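Local coordinates for protein putative prolyl-tRNA synthetase (Leishmania major, PDB 5XIL) that probably joins L-proline to its cognate tRNA at the expense of ATP, through a class II aminoacyl-tRNA synthetase core, at residues P117-W122 / L129-N134. Numbering follows the deposited sequence.
Sequences PYYAKW and LPVRLN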
loop_
_atom_site.group_PDB
_atom_site.type_symbol
_atom_site.label_atom_id
_atom_site.label_comp_id
_atom_site.label_asym_id
_atom_site.label_seq_id
_atom_site.Cartn_x
_atom_site.Cartn_y
_atom_site.Cartn_z
ATOM N N PRO A 117 2.887 -6.680 -24.580
ATOM C CA PRO A 117 3.622 -5.924 -25.627
ATOM C C PRO A 117 4.801 -5.187 -25.034
ATOM O O PRO A 117 5.844 -5.078 -25.684
ATOM C CB PRO A 117 2.561 -4.945 -26.170
ATOM C CG PRO A 117 1.253 -5.659 -25.958
ATOM C CD PRO A 117 1.427 -6.458 -24.667
ATOM N N TYR A 118 4.661 -4.622 -23.822
ATOM C CA TYR A 118 5.783 -3.988 -23.205
ATOM C C TYR A 118 6.864 -4.963 -22.819
ATOM O O TYR A 118 8.059 -4.616 -22.917
ATOM C CB TYR A 118 5.359 -3.013 -22.042
ATOM C CG TYR A 118 4.684 -1.813 -22.634
ATOM C CD1 TYR A 118 3.350 -1.853 -22.997
ATOM C CD2 TYR A 118 5.422 -0.673 -22.950
ATOM C CE1 TYR A 118 2.725 -0.785 -23.661
ATOM C CE2 TYR A 118 4.814 0.425 -23.577
ATOM C CZ TYR A 118 3.450 0.363 -23.942
ATOM O OH TYR A 118 2.813 1.459 -24.575
ATOM N N TYR A 119 6.490 -6.155 -22.357
ATOM C CA TYR A 119 7.457 -7.172 -22.042
ATOM C C TYR A 119 8.310 -7.445 -23.307
ATOM O O TYR A 119 9.512 -7.623 -23.242
ATOM C CB TYR A 119 6.769 -8.466 -21.562
ATOM C CG TYR A 119 6.426 -8.438 -20.070
ATOM C CD1 TYR A 119 5.943 -7.264 -19.475
ATOM C CD2 TYR A 119 6.593 -9.559 -19.255
ATOM C CE1 TYR A 119 5.608 -7.234 -18.105
ATOM C CE2 TYR A 119 6.252 -9.533 -17.870
ATOM C CZ TYR A 119 5.784 -8.357 -17.329
ATOM O OH TYR A 119 5.473 -8.214 -15.997
ATOM N N ALA A 120 7.648 -7.538 -24.441
ATOM C CA ALA A 120 8.356 -7.764 -25.725
ATOM C C ALA A 120 9.356 -6.635 -25.964
ATOM O O ALA A 120 10.485 -6.894 -26.293
ATOM C CB ALA A 120 7.349 -7.887 -26.886
ATOM N N LYS A 121 8.944 -5.400 -25.708
ATOM C CA LYS A 121 9.778 -4.237 -25.889
ATOM C C LYS A 121 10.967 -4.196 -24.912
ATOM O O LYS A 121 12.118 -4.013 -25.306
ATOM C CB LYS A 121 8.893 -2.991 -25.801
ATOM C CG LYS A 121 9.657 -1.747 -26.115
ATOM C CD LYS A 121 8.943 -0.478 -25.745
ATOM C CE LYS A 121 9.935 0.700 -25.772
ATOM N NZ LYS A 121 9.333 1.840 -26.520
ATOM N N TRP A 122 10.712 -4.483 -23.645
ATOM C CA TRP A 122 11.722 -4.402 -22.635
ATOM C C TRP A 122 12.667 -5.540 -22.698
ATOM O O TRP A 122 13.767 -5.421 -22.245
ATOM C CB TRP A 122 11.089 -4.371 -21.235
ATOM C CG TRP A 122 10.250 -3.146 -21.006
ATOM C CD1 TRP A 122 10.492 -1.902 -21.486
ATOM C CD2 TRP A 122 9.079 -3.033 -20.148
ATOM N NE1 TRP A 122 9.515 -1.025 -21.042
ATOM C CE2 TRP A 122 8.657 -1.692 -20.198
ATOM C CE3 TRP A 122 8.329 -3.956 -19.381
ATOM C CZ2 TRP A 122 7.529 -1.219 -19.470
ATOM C CZ3 TRP A 122 7.201 -3.491 -18.678
ATOM C CH2 TRP A 122 6.801 -2.157 -18.728
ATOM N N LEU A 129 16.450 -10.202 -18.484
ATOM C CA LEU A 129 15.650 -11.175 -17.757
ATOM C C LEU A 129 16.284 -11.378 -16.425
ATOM O O LEU A 129 17.486 -11.318 -16.327
ATOM C CB LEU A 129 15.614 -12.490 -18.504
ATOM C CG LEU A 129 14.898 -12.482 -19.863
ATOM C CD1 LEU A 129 15.046 -13.813 -20.528
ATOM C CD2 LEU A 129 13.435 -12.113 -19.705
ATOM N N PRO A 130 15.499 -11.728 -15.415
ATOM C CA PRO A 130 14.016 -11.824 -15.455
ATOM C C PRO A 130 13.283 -10.482 -15.393
ATOM O O PRO A 130 13.827 -9.483 -14.901
ATOM C CB PRO A 130 13.727 -12.659 -14.219
ATOM C CG PRO A 130 14.777 -12.234 -13.254
ATOM C CD PRO A 130 16.035 -12.131 -14.089
ATOM N N VAL A 131 12.073 -10.413 -15.938
ATOM C CA VAL A 131 11.206 -9.250 -15.764
ATOM C C VAL A 131 10.215 -9.702 -14.699
ATOM O O VAL A 131 9.546 -10.722 -14.916
ATOM C CB VAL A 131 10.481 -8.875 -17.067
ATOM C CG1 VAL A 131 9.425 -7.772 -16.894
ATOM C CG2 VAL A 131 11.519 -8.366 -18.068
ATOM N N ARG A 132 10.158 -9.012 -13.536
ATOM C CA ARG A 132 9.282 -9.479 -12.449
ATOM C C ARG A 132 8.546 -8.277 -11.881
ATOM O O ARG A 132 9.138 -7.414 -11.198
ATOM C CB ARG A 132 10.113 -10.106 -11.337
ATOM C CG ARG A 132 11.012 -11.254 -11.798
ATOM C CD ARG A 132 11.991 -11.660 -10.742
ATOM N NE ARG A 132 11.295 -12.426 -9.747
ATOM C CZ ARG A 132 11.877 -12.776 -8.605
ATOM N NH1 ARG A 132 13.157 -12.424 -8.392
ATOM N NH2 ARG A 132 11.226 -13.511 -7.738
ATOM N N LEU A 133 7.286 -8.193 -12.211
ATOM C CA LEU A 133 6.459 -7.000 -11.940
ATOM C C LEU A 133 5.127 -7.360 -11.257
ATOM O O LEU A 133 4.511 -8.378 -11.601
ATOM C CB LEU A 133 6.196 -6.219 -13.217
ATOM C CG LEU A 133 7.473 -5.670 -13.947
ATOM C CD1 LEU A 133 7.140 -5.102 -15.297
ATOM C CD2 LEU A 133 8.253 -4.680 -13.113
ATOM N N ASN A 134 4.713 -6.528 -10.313
ATOM C CA ASN A 134 3.518 -6.664 -9.584
ATOM C C ASN A 134 2.780 -5.364 -9.586
ATOM O O ASN A 134 3.374 -4.266 -9.559
ATOM C CB ASN A 134 3.879 -7.046 -8.132
ATOM C CG ASN A 134 2.672 -7.179 -7.247
ATOM O OD1 ASN A 134 1.818 -8.027 -7.513
ATOM N ND2 ASN A 134 2.537 -6.302 -6.251
#
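Tyr-119 offers one ring face to Val-131 in a CH-pi contact: CG1 of Val-131 sits 3.8 Å from the centroid of the Tyr-119 ring, only 17° off the ring normal. That methyl is the valine branch anti to the backbone N (chi1 173°), which carries it out from the strand toward the helix. The phenol then runs past Leu-133 in the opposing sense, its OH 3.5 Å from Leu-133 CB, and CE1 of Tyr-119 lies 3.8 Å from Leu-133 CD1. The hydroxyl itself is hydrogen-bonded to the carbonyl oxygen of His-162, on strand 156-165, which pairs antiparallel with strand 131-139; this ties the far end of the ring to that strand. Both segments belong to the class II synthetase core, where the axes of 117-122 and 131-134 come within 10.8 Å, their N-to-C directions 145° apart. One turn on from Tyr-119, Trp-122 reaches the same leucine methyl, CZ3 to Leu-133 CD1 being 3.7 Å, so both aromatic side chains converge on CD1 from the helix side. The indole also faces the dimer partner: its NE1 hydrogen-bonds Glu-28 of the second subunit, and Arg-39 of that subunit makes a cation-pi contact with the ring.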